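Local structure of Rbam17540 (Bacillus amyloliquefaciens, 2YOY) at residues K72-A75 with D76-V79. The protein is a copper-dependent lytic polysaccharide monooxygenase that probably cleaves chitin or cellulose chains by oxidation. Numbering follows the deposited sequence.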
# COMPACT_ATOMS: atom_id res chain seq x y z
N LYS A 72 11.59 4.20 -3.89
CA LYS A 72 11.90 4.82 -5.16
C LYS A 72 10.63 5.35 -5.76
O LYS A 72 9.58 4.76 -5.61
CB LYS A 72 12.55 3.85 -6.13
CG LYS A 72 13.96 3.46 -5.76
CD LYS A 72 14.70 2.88 -6.98
CE LYS A 72 16.17 2.63 -6.67
NZ LYS A 72 16.88 2.16 -7.89
N GLN A 73 10.70 6.49 -6.44
CA GLN A 73 9.50 7.03 -7.07
C GLN A 73 9.80 7.84 -8.30
O GLN A 73 10.39 8.92 -8.23
CB GLN A 73 8.70 7.84 -6.06
CG GLN A 73 7.35 8.35 -6.50
CD GLN A 73 6.39 7.24 -6.90
OE1 GLN A 73 6.17 6.29 -6.15
NE2 GLN A 73 5.87 7.33 -8.12
N THR A 74 9.45 7.27 -9.44
CA THR A 74 9.49 7.98 -10.72
C THR A 74 8.22 7.68 -11.48
O THR A 74 7.48 6.73 -11.17
CB THR A 74 10.69 7.58 -11.62
OG1 THR A 74 10.50 6.25 -12.13
CG2 THR A 74 12.00 7.67 -10.87
N ALA A 75 7.97 8.48 -12.51
CA ALA A 75 6.82 8.25 -13.36
C ALA A 75 6.78 6.87 -14.02
O ALA A 75 5.69 6.33 -14.27
CB ALA A 75 6.72 9.34 -14.42
N ASP A 76 7.96 6.29 -14.28
CA ASP A 76 8.08 5.08 -15.07
C ASP A 76 8.45 3.84 -14.29
O ASP A 76 8.38 2.75 -14.84
CB ASP A 76 9.10 5.30 -16.21
CG ASP A 76 8.59 6.28 -17.28
OD1 ASP A 76 7.37 6.58 -17.32
OD2 ASP A 76 9.41 6.78 -18.07
N HIS A 77 8.83 3.98 -13.02
CA HIS A 77 9.48 2.86 -12.30
C HIS A 77 8.53 1.70 -12.11
O HIS A 77 8.92 0.56 -12.35
CB HIS A 77 10.05 3.26 -10.96
CG HIS A 77 10.99 2.23 -10.38
ND1 HIS A 77 12.32 2.18 -10.71
CD2 HIS A 77 10.78 1.21 -9.52
CE1 HIS A 77 12.90 1.18 -10.08
NE2 HIS A 77 11.98 0.55 -9.38
N TRP A 78 7.31 1.97 -11.66
CA TRP A 78 6.43 0.88 -11.23
C TRP A 78 5.40 0.44 -12.25
O TRP A 78 4.93 1.22 -13.06
CB TRP A 78 5.73 1.28 -9.91
CG TRP A 78 6.73 1.78 -8.87
CD1 TRP A 78 6.90 3.09 -8.45
CD2 TRP A 78 7.66 1.01 -8.12
NE1 TRP A 78 7.84 3.15 -7.46
CE2 TRP A 78 8.38 1.91 -7.29
CE3 TRP A 78 7.97 -0.33 -8.05
CZ2 TRP A 78 9.36 1.48 -6.40
CZ3 TRP A 78 8.97 -0.75 -7.17
CH2 TRP A 78 9.63 0.14 -6.35
N VAL A 79 4.94 -0.82 -12.10
CA VAL A 79 3.91 -1.36 -12.98
C VAL A 79 2.54 -0.83 -12.58
O VAL A 79 2.12 -0.97 -11.43
CB VAL A 79 3.86 -2.91 -12.94
CG1 VAL A 79 2.74 -3.43 -13.83
CG2 VAL A 79 5.19 -3.52 -13.42
O HOH W 1 5.93 4.51 -11.47
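Trp78 NE1 donates a hydrogen bond to Lys72 O at 3.0 Å. The carbonyl oxygen lies in the indole plane, at the ring edge. Seen from the carbonyl, the donor sits 44° out of its plane, and the N-H...O angle is 143°. The bond is bent at the hydrogen and does not use a carbonyl lone pair. At the start of the turn, Thr74 OG1 accepts a weak hydrogen bond from Asp76 N, 3.3 Å long. A chi1 of 71° holds this hydroxyl between the backbone N and the carbonyl carbon, where it faces the chain two and three residues on. A water ties the two limbs together. It donates to Thr74 O at 2.7 Å and accepts from Trp78 N at 2.9 Å.

The turn is irregular, neither helix nor strand. It belongs to the loop that links helix 59-62 to strand 81-83 of the beta-sandwich core of this lytic polysaccharide monooxygenase. Gln73 hydrogen-bonds outward, OE1 to Arg10 and NE2 to Pro114 O and Tyr153 OH. His77 NE2 hydrogen-bonds to Lys29 O.

Ring and aliphatic packing completes the turn. His77 CD2 stands 3.2 Å above the indole plane, over its centre, and Trp78 CD2 lies in the imidazole plane. The rings thus meet edge to face. Lys72 runs its extended chain past the imidazole, with CD 4.0 Å from His77 CE1. Arg10 adds a cation-pi contact to the indole. A leucine in place of Trp78 would probably leave Lys72 O without its indole donor and the His77 ring edge without a flat face beneath it.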